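PDB 6W5E: BSU-2 beta-lactamase from Bacillus subtilis, which probably hydrolyses the amide bond of the beta-lactam ring, inactivating beta-lactam antibiotics as a class D beta-lactamase of a Gram-positive bacterium. Local coordinates for residues A83-Q88 against T143-L148; L132-G137 against G157-F162; L148-E153 against L168-L173. All coordinates share one frame; numbering follows the deposited sequence.

Contact 1. Residues A83-Q88 against T143-L148; sequences ALIGLQ and TWLHTL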
loop_
_atom_site.group_PDB
_atom_site.type_symbol
_atom_site.label_atom_id
_atom_site.label_comp_id
_atom_site.label_asym_id
_atom_site.label_seq_id
_atom_site.Cartn_x
_atom_site.Cartn_y
_atom_site.Cartn_z
ATOM N N ALA A 83 -5.019 7.181 -5.529
ATOM C CA ALA A 83 -4.347 7.536 -6.776
ATOM C C ALA A 83 -5.019 6.881 -7.978
ATOM O O ALA A 83 -5.223 7.535 -9.007
ATOM C CB ALA A 83 -2.872 7.141 -6.707
ATOM N N LEU A 84 -5.365 5.594 -7.876
ATOM C CA LEU A 84 -6.044 4.919 -8.980
ATOM C C LEU A 84 -7.358 5.609 -9.324
ATOM O O LEU A 84 -7.616 5.934 -10.490
ATOM C CB LEU A 84 -6.287 3.447 -8.630
ATOM C CG LEU A 84 -5.052 2.542 -8.610
ATOM C CD1 LEU A 84 -5.350 1.276 -7.829
ATOM C CD2 LEU A 84 -4.598 2.220 -10.034
ATOM N N ILE A 85 -8.209 5.840 -8.319
ATOM C CA ILE A 85 -9.491 6.496 -8.572
ATOM C C ILE A 85 -9.266 7.895 -9.116
ATOM O O ILE A 85 -9.910 8.315 -10.089
ATOM C CB ILE A 85 -10.346 6.534 -7.294
ATOM C CG1 ILE A 85 -10.688 5.124 -6.818
ATOM C CG2 ILE A 85 -11.609 7.356 -7.527
ATOM C CD1 ILE A 85 -11.224 5.107 -5.393
ATOM N N GLY A 86 -8.349 8.641 -8.487
ATOM C CA GLY A 86 -8.154 10.031 -8.857
ATOM C C GLY A 86 -7.694 10.190 -10.290
ATOM O O GLY A 86 -8.171 11.073 -11.005
ATOM N N LEU A 87 -6.772 9.330 -10.732
ATOM C CA LEU A 87 -6.350 9.372 -12.129
ATOM C C LEU A 87 -7.476 8.926 -13.050
ATOM O O LEU A 87 -7.710 9.546 -14.097
ATOM C CB LEU A 87 -5.129 8.472 -12.320
ATOM C CG LEU A 87 -3.837 8.995 -11.695
ATOM C CD1 LEU A 87 -2.794 7.879 -11.564
ATOM C CD2 LEU A 87 -3.295 10.178 -12.496
ATOM N N GLN A 88 -8.199 7.867 -12.671
ATOM C CA GLN A 88 -9.243 7.329 -13.540
ATOM C C GLN A 88 -10.343 8.352 -13.787
ATOM O O GLN A 88 -10.822 8.483 -14.920
ATOM C CB GLN A 88 -9.828 6.054 -12.935
ATOM C CG GLN A 88 -10.823 5.334 -13.836
ATOM C CD GLN A 88 -10.183 4.778 -15.097
ATOM O OE1 GLN A 88 -9.009 4.406 -15.104
ATOM N NE2 GLN A 88 -10.961 4.700 -16.172
ATOM N N THR A 143 -19.005 4.510 -4.442
ATOM C CA THR A 143 -19.193 3.589 -5.560
ATOM C C THR A 143 -17.904 2.841 -5.875
ATOM O O THR A 143 -17.912 1.617 -6.051
ATOM C CB THR A 143 -19.685 4.360 -6.786
ATOM O OG1 THR A 143 -20.969 4.930 -6.506
ATOM C CG2 THR A 143 -19.799 3.438 -7.998
ATOM N N TRP A 144 -16.781 3.559 -5.922
ATOM C CA TRP A 144 -15.513 2.913 -6.248
ATOM C C TRP A 144 -15.099 1.897 -5.186
ATOM O O TRP A 144 -14.573 0.832 -5.518
ATOM C CB TRP A 144 -14.426 3.964 -6.465
ATOM C CG TRP A 144 -14.405 4.488 -7.867
ATOM C CD1 TRP A 144 -14.871 5.695 -8.310
ATOM C CD2 TRP A 144 -13.916 3.797 -9.018
ATOM N NE1 TRP A 144 -14.692 5.798 -9.675
ATOM C CE2 TRP A 144 -14.103 4.647 -10.128
ATOM C CE3 TRP A 144 -13.323 2.545 -9.216
ATOM C CZ2 TRP A 144 -13.725 4.278 -11.419
ATOM C CZ3 TRP A 144 -12.953 2.182 -10.498
ATOM C CH2 TRP A 144 -13.153 3.045 -11.583
ATOM N N LEU A 145 -15.305 2.207 -3.902
ATOM C CA LEU A 145 -14.904 1.243 -2.879
ATOM C C LEU A 145 -15.735 -0.033 -2.947
ATOM O O LEU A 145 -15.246 -1.105 -2.569
ATOM C CB LEU A 145 -14.949 1.869 -1.484
ATOM C CG LEU A 145 -13.923 2.982 -1.216
ATOM C CD1 LEU A 145 -13.751 3.207 0.274
ATOM C CD2 LEU A 145 -12.571 2.698 -1.862
ATOM N N HIS A 146 -16.988 0.044 -3.412
ATOM C CA HIS A 146 -17.721 -1.203 -3.617
ATOM C C HIS A 146 -17.221 -1.944 -4.848
ATOM O O HIS A 146 -17.094 -3.172 -4.821
ATOM C CB HIS A 146 -19.235 -0.992 -3.673
ATOM C CG HIS A 146 -20.015 -2.248 -3.400
ATOM N ND1 HIS A 146 -19.896 -2.950 -2.220
ATOM C CD2 HIS A 146 -20.911 -2.934 -4.152
ATOM C CE1 HIS A 146 -20.688 -4.007 -2.253
ATOM N NE2 HIS A 146 -21.311 -4.023 -3.417
ATOM N N THR A 147 -16.920 -1.218 -5.929
ATOM C CA THR A 147 -16.310 -1.845 -7.100
ATOM C C THR A 147 -15.039 -2.597 -6.717
ATOM O O THR A 147 -14.775 -3.692 -7.227
ATOM C CB THR A 147 -16.020 -0.780 -8.169
ATOM O OG1 THR A 147 -17.250 -0.395 -8.789
ATOM C CG2 THR A 147 -15.064 -1.291 -9.242
ATOM N N LEU A 148 -14.251 -2.032 -5.808
ATOM C CA LEU A 148 -12.949 -2.568 -5.441
ATOM C C LEU A 148 -12.988 -3.513 -4.246
ATOM O O LEU A 148 -11.939 -4.056 -3.874
ATOM C CB LEU A 148 -11.988 -1.421 -5.145
ATOM C CG LEU A 148 -11.715 -0.496 -6.327
ATOM C CD1 LEU A 148 -10.885 0.694 -5.875
ATOM C CD2 LEU A 148 -11.038 -1.261 -7.470
#
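In the helical part of this penicillin-binding-protein-type fold, Ile85 on helix 81-88 packs against Trp144 on helix 138-147. The two short helical segments are 11.5 Å apart at their axes and run at 121°, so long side chains have to bridge the gap. Ile85 does so with all its outer carbons. Its CG2 lies over the five-membered ring of Trp144, 4.0 Å from the centroid in a CH-pi contact, and CG1 lies above the same face nearer the rim. The extended second torsion (chi2 166°) carries CD1 past the ring to Trp144 CB, at 3.6 Å. The same methyl has looser neighbours in Leu145 CD2 and Leu148 CD1, each 4.5 Å from Ile85 CD1. At the other end of the indole, the aliphatic part of Gln88 comes in obliquely, with CG 3.9 Å from Trp144 CZ2, while its OE1 accepts a hydrogen bond from Asp190 N. No hydrogen bond joins the two segments. The Phe189 ring meets that of Trp144 with the two planes nearly parallel, Ile136 of helix 126-136 touches Ile85, and Val193 of helix 191-200 packs on Gln88.

Contact 2. Residues L132-G137 against G157-F162; sequences LARDIG and GGIDQF
Arg134, near the end of helix 126-136, and Asp160, in the loop between helices 138-147 and 172-184, form the single salt bridge of this contact. The loop probably corresponds to the omega loop of other class D enzymes. Arg134 NH1 donates to Asp160 OD2 at 2.8 Å with an N-H...O angle of 154°. The oxygen lies close to the guanidinium plane, at its edge, but it is approached on its anti side, and the carboxylate stands almost perpendicular to the guanidinium. The arginine chain bends at chi3 (-69°), which swings the guanidinium so that NH1 meets Asp160 OD2; Arg134 CD, before the bend, is itself 3.4 Å from that oxygen. One nitrogen thus makes a single bond to one carboxylate oxygen, with Arg134 exposed at the protein surface.

The apolar part is made by Ile159. With CG1 anti to the backbone N (chi1 -173°), its longer branch reaches the end of the helix: CG1 lies 3.4 Å from Ala133 O, and CD1 lies 3.6 Å from Gly137 C. Its other branch, CG2, runs beside the arginine stem, 4.2 Å from Arg134 CG.

A side-chain methyl also meets a backbone oxygen: Ala133 CB lies 3.3 Å from Ile159 O, a buried carbonyl with no hydrogen-bonding partner in the model. Gly137 leaves the helix with a positive phi and is the N-cap of helix 138-147, so Ile159 packs on the joint between two successive helices. Gln130, one turn back on helix 126-136, ties down Asp160 O, while Trp163, Met141 of helix 138-147 and Asn82 of helix 81-88 also touch Ala133.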
loop_
_atom_site.group_PDB
_atom_site.type_symbol
_atom_site.label_atom_id
_atom_site.label_comp_id
_atom_site.label_asym_id
_atom_site.label_seq_id
_atom_site.Cartn_x
_atom_site.Cartn_y
_atom_site.Cartn_z
ATOM N N LEU A 132 -7.056 15.549 -2.903
ATOM C CA LEU A 132 -7.532 14.653 -3.951
ATOM C C LEU A 132 -8.847 13.989 -3.554
ATOM O O LEU A 132 -9.795 13.945 -4.341
ATOM C CB LEU A 132 -6.470 13.600 -4.245
ATOM C CG LEU A 132 -6.886 12.482 -5.199
ATOM C CD1 LEU A 132 -7.431 13.037 -6.507
ATOM C CD2 LEU A 132 -5.701 11.554 -5.459
ATOM N N ALA A 133 -8.919 13.452 -2.333
ATOM C CA ALA A 133 -10.147 12.797 -1.886
ATOM C C ALA A 133 -11.335 13.752 -1.930
ATOM O O ALA A 133 -12.438 13.365 -2.344
ATOM C CB ALA A 133 -9.961 12.252 -0.472
ATOM N N ARG A 134 -11.128 15.007 -1.524
ATOM C CA ARG A 134 -12.206 15.987 -1.583
ATOM C C ARG A 134 -12.696 16.186 -3.013
ATOM O O ARG A 134 -13.903 16.322 -3.245
ATOM C CB ARG A 134 -11.757 17.311 -0.955
ATOM C CG ARG A 134 -11.548 17.261 0.553
ATOM C CD ARG A 134 -11.419 18.650 1.160
ATOM N NE ARG A 134 -10.178 19.329 0.775
ATOM C CZ ARG A 134 -9.029 19.228 1.437
ATOM N NH1 ARG A 134 -8.957 18.462 2.522
ATOM N NH2 ARG A 134 -7.955 19.894 1.017
ATOM N N ASP A 135 -11.778 16.188 -3.989
ATOM C CA ASP A 135 -12.182 16.341 -5.385
ATOM C C ASP A 135 -12.886 15.091 -5.902
ATOM O O ASP A 135 -13.776 15.187 -6.759
ATOM C CB ASP A 135 -10.961 16.641 -6.250
ATOM C CG ASP A 135 -10.506 18.095 -6.166
ATOM O OD1 ASP A 135 -11.294 18.970 -5.753
ATOM O OD2 ASP A 135 -9.355 18.369 -6.557
ATOM N N ILE A 136 -12.507 13.908 -5.408
ATOM C CA ILE A 136 -13.227 12.694 -5.789
ATOM C C ILE A 136 -14.658 12.756 -5.268
ATOM O O ILE A 136 -15.626 12.550 -6.012
ATOM C CB ILE A 136 -12.480 11.439 -5.298
ATOM C CG1 ILE A 136 -11.158 11.269 -6.067
ATOM C CG2 ILE A 136 -13.359 10.207 -5.451
ATOM C CD1 ILE A 136 -10.262 10.194 -5.486
ATOM N N GLY A 137 -14.811 13.084 -3.992
ATOM C CA GLY A 137 -16.134 13.304 -3.426
ATOM C C GLY A 137 -16.750 12.033 -2.878
ATOM O O GLY A 137 -16.470 10.922 -3.326
ATOM N N GLY A 157 -16.179 8.414 8.377
ATOM C CA GLY A 157 -15.232 9.272 9.068
ATOM C C GLY A 157 -14.953 10.592 8.376
ATOM O O GLY A 157 -14.264 11.439 8.956
ATOM N N GLY A 158 -15.465 10.789 7.173
ATOM C CA GLY A 158 -15.304 12.046 6.471
ATOM C C GLY A 158 -14.432 11.873 5.240
ATOM O O GLY A 158 -13.472 11.094 5.230
ATOM N N ILE A 159 -14.754 12.636 4.191
ATOM C CA ILE A 159 -14.165 12.419 2.872
ATOM C C ILE A 159 -12.642 12.525 2.887
ATOM O O ILE A 159 -11.967 11.869 2.084
ATOM C CB ILE A 159 -14.810 13.357 1.828
ATOM C CG1 ILE A 159 -14.318 13.028 0.419
ATOM C CG2 ILE A 159 -14.530 14.821 2.170
ATOM C CD1 ILE A 159 -14.578 11.605 -0.026
ATOM N N ASP A 160 -12.071 13.344 3.777
ATOM C CA ASP A 160 -10.618 13.490 3.853
ATOM C C ASP A 160 -10.024 12.944 5.149
ATOM O O ASP A 160 -8.874 13.255 5.481
ATOM C CB ASP A 160 -10.166 14.928 3.582
ATOM C CG ASP A 160 -10.834 15.938 4.478
ATOM O OD1 ASP A 160 -11.396 15.560 5.525
ATOM O OD2 ASP A 160 -10.802 17.131 4.113
ATOM N N GLN A 161 -10.772 12.123 5.879
ATOM C CA GLN A 161 -10.277 11.524 7.114
ATOM C C GLN A 161 -10.450 10.011 7.174
ATOM O O GLN A 161 -9.772 9.365 7.980
ATOM C CB GLN A 161 -10.986 12.160 8.327
ATOM C CG GLN A 161 -10.465 11.746 9.708
ATOM C CD GLN A 161 -9.023 12.158 9.942
ATOM O OE1 GLN A 161 -8.625 13.269 9.600
ATOM N NE2 GLN A 161 -8.232 11.261 10.532
ATOM N N PHE A 162 -11.296 9.418 6.331
ATOM C CA PHE A 162 -11.812 8.078 6.618
ATOM C C PHE A 162 -10.752 6.990 6.642
ATOM O O PHE A 162 -10.987 5.949 7.261
ATOM C CB PHE A 162 -12.940 7.689 5.657
ATOM C CG PHE A 162 -12.520 7.593 4.206
ATOM C CD1 PHE A 162 -11.901 6.455 3.715
ATOM C CD2 PHE A 162 -12.774 8.636 3.325
ATOM C CE1 PHE A 162 -11.527 6.369 2.387
ATOM C CE2 PHE A 162 -12.409 8.551 1.990
ATOM C CZ PHE A 162 -11.782 7.413 1.522
#

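Contact 3. Residues L148-E153 against L168-L173; sequences LSYGNE and LTISPL
Tyr150 and Ile170 make the tight, buried side of a contact built round Tyr150-Gly151-Asn152, which matches the YGN motif bordering the active site of class D beta-lactamases. Ile170 CD1 sits over the centre of the tyrosine ring, 3.5 Å from the centroid and only 9° off the normal. Its fully extended chain (chi1 -175°) delivers the methyl there. Leu168 CD2 joins obliquely at 3.8 Å from Tyr150 CE1. Next to this ring contact the backbones come close: the CA atoms of Gly151 and Ile170 are 3.9 Å apart, and Gly151 CA makes a CH...O contact of 3.2 Å to Thr169 O. Such closeness leaves no room for a side chain at Gly151, whose positive phi also suits the second position of the type II' turn from Tyr150 to Glu153.

Toward solvent, the partly exposed Asn152 and Thr169 are joined by two hydrogen bonds. Asn152 N donates to Thr169 O at 2.9 Å, close to the line of the carbonyl. In return Thr169 N reaches Asn152 OD1 at 2.9 Å, arriving well above the amide plane. Their side chains meet more loosely: Asn152 ND2 is 3.2 Å from Thr169 OG1, at an angle too poor for a hydrogen bond. The amide is anchored further by Asp154 N on OD1 and by Ser167 O on ND2. Glu153 turns away from the 168-173 segment, and its OE1 is hydrogen-bonded to His146 ND1 of helix 138-147. Phe78 meets the Tyr150 ring edge-to-face and Val81 of helix 81-88 touches it, while Pro172, opening helix 172-184, rests on strand 48-54.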
loop_
_atom_site.group_PDB
_atom_site.type_symbol
_atom_site.label_atom_id
_atom_site.label_comp_id
_atom_site.label_asym_id
_atom_site.label_seq_id
_atom_site.Cartn_x
_atom_site.Cartn_y
_atom_site.Cartn_z
ATOM N N LEU A 148 -14.251 -2.032 -5.808
ATOM C CA LEU A 148 -12.949 -2.568 -5.441
ATOM C C LEU A 148 -12.988 -3.513 -4.246
ATOM O O LEU A 148 -11.939 -4.056 -3.874
ATOM C CB LEU A 148 -11.988 -1.421 -5.145
ATOM C CG LEU A 148 -11.715 -0.496 -6.327
ATOM C CD1 LEU A 148 -10.885 0.694 -5.875
ATOM C CD2 LEU A 148 -11.038 -1.261 -7.470
ATOM N N SER A 149 -14.152 -3.709 -3.626
ATOM C CA SER A 149 -14.289 -4.616 -2.486
ATOM C C SER A 149 -13.305 -4.256 -1.377
ATOM O O SER A 149 -12.599 -5.112 -0.841
ATOM C CB SER A 149 -14.111 -6.072 -2.921
ATOM O OG SER A 149 -15.202 -6.512 -3.705
ATOM N N TYR A 150 -13.254 -2.973 -1.034
ATOM C CA TYR A 150 -12.183 -2.477 -0.172
ATOM C C TYR A 150 -12.623 -2.496 1.290
ATOM O O TYR A 150 -13.120 -1.507 1.827
ATOM C CB TYR A 150 -11.719 -1.098 -0.630
ATOM C CG TYR A 150 -10.366 -0.750 -0.063
ATOM C CD1 TYR A 150 -10.254 -0.111 1.165
ATOM C CD2 TYR A 150 -9.201 -1.088 -0.737
ATOM C CE1 TYR A 150 -9.022 0.201 1.700
ATOM C CE2 TYR A 150 -7.957 -0.788 -0.201
ATOM C CZ TYR A 150 -7.878 -0.144 1.017
ATOM O OH TYR A 150 -6.654 0.178 1.552
ATOM N N GLY A 151 -12.408 -3.633 1.952
ATOM C CA GLY A 151 -12.657 -3.727 3.386
ATOM C C GLY A 151 -14.111 -3.481 3.744
ATOM O O GLY A 151 -15.033 -3.894 3.033
ATOM N N ASN A 152 -14.329 -2.787 4.863
ATOM C CA ASN A 152 -15.696 -2.481 5.271
ATOM C C ASN A 152 -16.308 -1.335 4.475
ATOM O O ASN A 152 -17.484 -1.022 4.683
ATOM C CB ASN A 152 -15.792 -2.221 6.784
ATOM C CG ASN A 152 -15.212 -0.869 7.211
ATOM O OD1 ASN A 152 -14.584 -0.152 6.428
ATOM N ND2 ASN A 152 -15.427 -0.517 8.474
ATOM N N GLU A 153 -15.539 -0.696 3.586
ATOM C CA GLU A 153 -16.028 0.357 2.695
ATOM C C GLU A 153 -16.648 1.539 3.440
ATOM O O GLU A 153 -17.412 2.307 2.854
ATOM C CB GLU A 153 -16.984 -0.200 1.626
ATOM C CG GLU A 153 -16.451 -1.452 0.933
ATOM C CD GLU A 153 -17.425 -2.034 -0.071
ATOM O OE1 GLU A 153 -18.387 -1.326 -0.445
ATOM O OE2 GLU A 153 -17.223 -3.195 -0.492
ATOM N N LEU A 168 -12.804 3.578 8.032
ATOM C CA LEU A 168 -12.516 2.538 7.052
ATOM C C LEU A 168 -11.535 1.521 7.627
ATOM O O LEU A 168 -10.524 1.891 8.234
ATOM C CB LEU A 168 -11.922 3.165 5.794
ATOM C CG LEU A 168 -11.521 2.211 4.668
ATOM C CD1 LEU A 168 -12.714 1.446 4.131
ATOM C CD2 LEU A 168 -10.830 2.987 3.568
ATOM N N THR A 169 -11.845 0.237 7.451
ATOM C CA THR A 169 -10.954 -0.836 7.862
ATOM C C THR A 169 -10.866 -1.881 6.758
ATOM O O THR A 169 -11.785 -2.039 5.951
ATOM C CB THR A 169 -11.433 -1.500 9.160
ATOM O OG1 THR A 169 -12.668 -2.175 8.908
ATOM C CG2 THR A 169 -11.625 -0.465 10.267
ATOM N N ILE A 170 -9.749 -2.599 6.739
ATOM C CA ILE A 170 -9.513 -3.642 5.747
ATOM C C ILE A 170 -8.534 -4.635 6.358
ATOM O O ILE A 170 -7.599 -4.244 7.065
ATOM C CB ILE A 170 -8.991 -3.034 4.421
ATOM C CG1 ILE A 170 -8.870 -4.111 3.337
ATOM C CG2 ILE A 170 -7.679 -2.276 4.647
ATOM C CD1 ILE A 170 -8.509 -3.575 1.977
ATOM N N SER A 171 -8.766 -5.922 6.130
ATOM C CA SER A 171 -7.849 -6.890 6.719
ATOM C C SER A 171 -6.607 -7.028 5.848
ATOM O O SER A 171 -6.633 -6.715 4.652
ATOM C CB SER A 171 -8.521 -8.251 6.872
ATOM O OG SER A 171 -8.588 -8.913 5.624
ATOM N N PRO A 172 -5.498 -7.502 6.424
ATOM C CA PRO A 172 -4.317 -7.773 5.592
ATOM C C PRO A 172 -4.599 -8.710 4.425
ATOM O O PRO A 172 -4.095 -8.474 3.318
ATOM C CB PRO A 172 -3.311 -8.328 6.604
ATOM C CG PRO A 172 -3.659 -7.600 7.871
ATOM C CD PRO A 172 -5.172 -7.522 7.863
ATOM N N LEU A 173 -5.431 -9.738 4.622
ATOM C CA LEU A 173 -5.773 -10.620 3.509
ATOM C C LEU A 173 -6.591 -9.889 2.447
ATOM O O LEU A 173 -6.404 -10.125 1.248
ATOM C CB LEU A 173 -6.502 -11.866 4.015
ATOM C CG LEU A 173 -5.551 -12.963 4.500
ATOM C CD1 LEU A 173 -6.278 -14.028 5.317
ATOM C CD2 LEU A 173 -4.802 -13.578 3.318
#

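Overall arrangement
Contact 1 joins helices 81-88 and 138-147, while contacts 2 and 3 hold the chain between helices 138-147 and 172-184. Contacts 1 and 2, centred about 12 Å apart, meet where Ile136 CD1 packs on Ile85 CG2 at 3.7 Å. Contacts 1 and 3 share Leu148, and their centres are about 13 Å apart; Tyr150 N lies 3.1 Å from Leu145 O, a probable hydrogen bond. The centres of contacts 2 and 3 are about 16 Å apart, yet Leu168 N lies 3.1 Å from Phe162 O, again a probable hydrogen bond. Phe78, next to the carboxylated Lys79, meets both Phe162 and Tyr150 edge-to-face, so the segments of contacts 2 and 3 converge beside the presumed active site.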